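Local coordinates for protein ATP12 ATPase (Paracoccus denitrificans, PDB 2P4X) that probably acts as an assembly chaperone for the F1 part of ATP synthase, as ATP12-family proteins do, at residues 121-126 and 187-192. Numbering follows the deposited sequence.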
ATOM      1  N   ASP A 121     -19.182  -3.469  -7.568  1.00 31.04           N
ATOM      2  CA  ASP A 121     -20.368  -3.275  -6.735  1.00 32.91           C
ATOM      3  C   ASP A 121     -20.262  -3.985  -5.385  1.00 26.56           C
ATOM      4  O   ASP A 121     -20.701  -3.445  -4.377  1.00 31.35           O
ATOM      5  CB  ASP A 121     -21.632  -3.724  -7.468  1.00 35.23           C
ATOM      6  CG  ASP A 121     -22.029  -2.770  -8.584  1.00 41.32           C
ATOM      7  OD1 ASP A 121     -21.531  -1.620  -8.602  1.00 41.30           O
ATOM      8  OD2 ASP A 121     -22.856  -3.169  -9.438  1.00 43.04           O
ATOM      9  N   PRO A 122     -19.692  -5.202  -5.346  1.00 30.18           N
ATOM     10  CA  PRO A 122     -19.568  -5.895  -4.047  1.00 34.57           C
ATOM     11  C   PRO A 122     -18.640  -5.118  -3.080  1.00 35.15           C
ATOM     12  O   PRO A 122     -18.806  -5.172  -1.862  1.00 30.59           O
ATOM     13  CB  PRO A 122     -18.979  -7.251  -4.432  1.00 35.98           C
ATOM     14  CG  PRO A 122     -19.479  -7.456  -5.826  1.00 33.71           C
ATOM     15  CD  PRO A 122     -19.320  -6.104  -6.448  1.00 27.15           C
ATOM     16  N   LEU A 123     -17.662  -4.392  -3.624  1.00 29.62           N
ATOM     17  CA  LEU A 123     -16.767  -3.623  -2.773  1.00 28.49           C
ATOM     18  C   LEU A 123     -17.431  -2.327  -2.342  1.00 27.12           C
ATOM     19  O   LEU A 123     -17.192  -1.842  -1.239  1.00 28.26           O
ATOM     20  CB  LEU A 123     -15.430  -3.339  -3.476  1.00 31.31           C
ATOM     21  CG  LEU A 123     -14.431  -4.489  -3.350  1.00 35.59           C
ATOM     22  CD1 LEU A 123     -13.285  -4.257  -4.308  1.00 49.21           C
ATOM     23  CD2 LEU A 123     -13.913  -4.577  -1.900  1.00 36.53           C
ATOM     24  N   ILE A 124     -18.256  -1.749  -3.212  1.00 27.57           N
ATOM     25  CA  ILE A 124     -18.958  -0.527  -2.838  1.00 27.62           C
ATOM     26  C   ILE A 124     -19.938  -0.924  -1.723  1.00 29.26           C
ATOM     27  O   ILE A 124     -20.149  -0.172  -0.783  1.00 29.79           O
ATOM     28  CB  ILE A 124     -19.771   0.053  -4.036  1.00 33.70           C
ATOM     29  CG1 ILE A 124     -18.815   0.671  -5.057  1.00 33.84           C
ATOM     30  CG2 ILE A 124     -20.776   1.114  -3.548  1.00 30.44           C
ATOM     31  CD1 ILE A 124     -18.037   1.861  -4.530  1.00 33.09           C
ATOM     32  N   ASP A 125     -20.540  -2.105  -1.854  1.00 30.94           N
ATOM     33  CA  ASP A 125     -21.494  -2.590  -0.849  1.00 33.44           C
ATOM     34  C   ASP A 125     -20.792  -2.812   0.480  1.00 33.27           C
ATOM     35  O   ASP A 125     -21.280  -2.411   1.538  1.00 35.40           O
ATOM     36  CB  ASP A 125     -22.123  -3.909  -1.302  1.00 42.31           C
ATOM     37  CG  ASP A 125     -23.046  -3.733  -2.500  1.00 57.69           C
ATOM     38  OD1 ASP A 125     -23.569  -2.603  -2.677  1.00 57.21           O
ATOM     39  OD2 ASP A 125     -23.257  -4.724  -3.247  1.00 58.82           O
ATOM     40  N   TRP A 126     -19.639  -3.464   0.406  1.00 31.39           N
ATOM     41  CA  TRP A 126     -18.831  -3.743   1.581  1.00 30.48           C
ATOM     42  C   TRP A 126     -18.516  -2.430   2.291  1.00 30.62           C
ATOM     43  O   TRP A 126     -18.599  -2.348   3.518  1.00 32.26           O
ATOM     44  CB  TRP A 126     -17.527  -4.444   1.168  1.00 29.79           C
ATOM     45  CG  TRP A 126     -16.538  -4.517   2.285  1.00 32.00           C
ATOM     46  CD1 TRP A 126     -16.549  -5.392   3.332  1.00 26.68           C
ATOM     47  CD2 TRP A 126     -15.430  -3.633   2.508  1.00 30.00           C
ATOM     48  NE1 TRP A 126     -15.516  -5.107   4.198  1.00 27.83           N
ATOM     49  CE2 TRP A 126     -14.815  -4.032   3.714  1.00 30.83           C
ATOM     50  CE3 TRP A 126     -14.901  -2.537   1.802  1.00 32.15           C
ATOM     51  CZ2 TRP A 126     -13.695  -3.375   4.237  1.00 28.51           C
ATOM     52  CZ3 TRP A 126     -13.794  -1.887   2.317  1.00 27.98           C
ATOM     53  CH2 TRP A 126     -13.198  -2.307   3.527  1.00 37.38           C
ATOM     54  N   ARG A 187      -8.079  -4.380   5.681  1.00 32.40           N
ATOM     55  CA  ARG A 187      -9.124  -4.939   6.530  1.00 33.33           C
ATOM     56  C   ARG A 187      -9.354  -6.417   6.239  1.00 32.53           C
ATOM     57  O   ARG A 187     -10.183  -7.065   6.883  1.00 38.96           O
ATOM     58  CB  ARG A 187     -10.427  -4.149   6.386  1.00 35.49           C
ATOM     59  CG  ARG A 187     -10.538  -2.987   7.360  1.00 44.29           C
ATOM     60  CD  ARG A 187     -11.942  -2.406   7.347  1.00 58.59           C
ATOM     61  NE  ARG A 187     -12.347  -1.752   8.597  1.00 62.60           N
ATOM     62  CZ  ARG A 187     -11.781  -0.659   9.107  1.00 68.23           C
ATOM     63  NH1 ARG A 187     -10.759  -0.072   8.487  1.00 67.98           N
ATOM     64  NH2 ARG A 187     -12.255  -0.135  10.231  1.00 67.36           N
ATOM     65  N   GLY A 188      -8.629  -6.959   5.268  1.00 33.82           N
ATOM     66  CA  GLY A 188      -8.773  -8.372   4.963  1.00 32.57           C
ATOM     67  C   GLY A 188      -9.957  -8.767   4.103  1.00 34.36           C
ATOM     68  O   GLY A 188     -10.219  -9.951   3.934  1.00 35.57           O
ATOM     69  N   ARG A 189     -10.681  -7.796   3.554  1.00 33.01           N
ATOM     70  CA  ARG A 189     -11.815  -8.124   2.699  1.00 31.20           C
ATOM     71  C   ARG A 189     -11.305  -8.704   1.370  1.00 34.94           C
ATOM     72  O   ARG A 189     -11.969  -9.554   0.773  1.00 33.85           O
ATOM     73  CB  ARG A 189     -12.684  -6.881   2.497  1.00 27.40           C
ATOM     74  CG  ARG A 189     -13.782  -6.999   1.445  1.00 31.96           C
ATOM     75  CD  ARG A 189     -14.833  -8.049   1.808  1.00 38.68           C
ATOM     76  NE  ARG A 189     -15.883  -8.112   0.795  1.00 32.56           N
ATOM     77  CZ  ARG A 189     -15.748  -8.682  -0.394  1.00 35.01           C
ATOM     78  NH1 ARG A 189     -14.602  -9.259  -0.732  1.00 33.41           N
ATOM     79  NH2 ARG A 189     -16.758  -8.655  -1.260  1.00 35.84           N
ATOM     80  N   ILE A 190     -10.136  -8.248   0.898  1.00 27.04           N
ATOM     81  CA  ILE A 190      -9.534  -8.791  -0.319  1.00 24.19           C
ATOM     82  C   ILE A 190      -8.004  -8.790  -0.139  1.00 20.49           C
ATOM     83  O   ILE A 190      -7.515  -8.154   0.766  1.00 24.57           O
ATOM     84  CB  ILE A 190      -9.877  -7.956  -1.584  1.00 25.88           C
ATOM     85  CG1 ILE A 190      -9.423  -6.502  -1.408  1.00 25.52           C
ATOM     86  CG2 ILE A 190     -11.378  -8.027  -1.875  1.00 27.85           C
ATOM     87  CD1 ILE A 190      -9.611  -5.673  -2.671  1.00 30.01           C
ATOM     88  N   ASP A 191      -7.255  -9.501  -0.969  1.00 26.02           N
ATOM     89  CA  ASP A 191      -5.804  -9.434  -0.810  1.00 31.78           C
ATOM     90  C   ASP A 191      -5.246  -8.500  -1.892  1.00 33.00           C
ATOM     91  O   ASP A 191      -5.974  -8.056  -2.779  1.00 26.93           O
ATOM     92  CB  ASP A 191      -5.152 -10.822  -0.863  1.00 34.42           C
ATOM     93  CG  ASP A 191      -5.401 -11.557  -2.162  1.00 39.44           C
ATOM     94  OD1 ASP A 191      -5.934 -10.967  -3.130  1.00 44.77           O
ATOM     95  OD2 ASP A 191      -5.039 -12.750  -2.215  1.00 45.40           O
ATOM     96  N   ALA A 192      -3.964  -8.200  -1.825  1.00 28.95           N
ATOM     97  CA  ALA A 192      -3.389  -7.266  -2.769  1.00 27.46           C
ATOM     98  C   ALA A 192      -3.510  -7.711  -4.228  1.00 27.22           C
ATOM     99  O   ALA A 192      -3.814  -6.904  -5.105  1.00 27.70           O
ATOM    100  CB  ALA A 192      -1.932  -6.994  -2.393  1.00 22.69           C
TER
HETATM  101  O   HOH W   1     -19.347  -7.371  -0.574  1.00 50.10           O
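Trp-126 and Arg-189 share a first torsion, CG anti to the backbone N in both, and the Arg-189 chain then bends at chi2 (64°), which lays it over the indole. Arg-189 CG sits 3.6 Å from the centroid of the five-membered ring of Trp-126, almost on its normal, a clean CH-pi contact, while Arg-189 CD follows at 3.5 Å from Trp-126 CD1. The two side chains run past one another in opposite directions, and the guanidinium is turned 82° to the indole, so the aliphatic part of the arginine, not the flat charged end, covers the ring. That end continues to helix 110-130, where a water in the guanidinium plane accepts from Arg-189 NH2 (3.0 Å) and donates to Pro-122 O (2.6 Å). The same carbonyl also takes the helical bond from Trp-126 N.

At the benzo edge of the indole, Arg-187 CD lies 3.7 Å from Trp-126 CZ2; the extended chain runs at about a right angle to the Trp-126 side chain, past the ring edge, and carries the guanidinium on to a salt bridge with Glu-157. The rest of the contact is apolar: Leu-123 CD2 packs 4.1 Å from Arg-189 CG, and Leu-123 CD1 meets Ile-190 CD1 at 4.3 Å. Ala-184 of helix 179-186 touches Leu-123, Trp-126 and Ile-190 alike.

Gly-188, with positive phi, ends helix 179-186, and Asp-191 caps helix 192-199. The whole is a helix-loop-helix connection, with a Schellman motif at one end and an N-cap at the other, packed against the flank of helix 110-130 in the largely helical ATP12 fold.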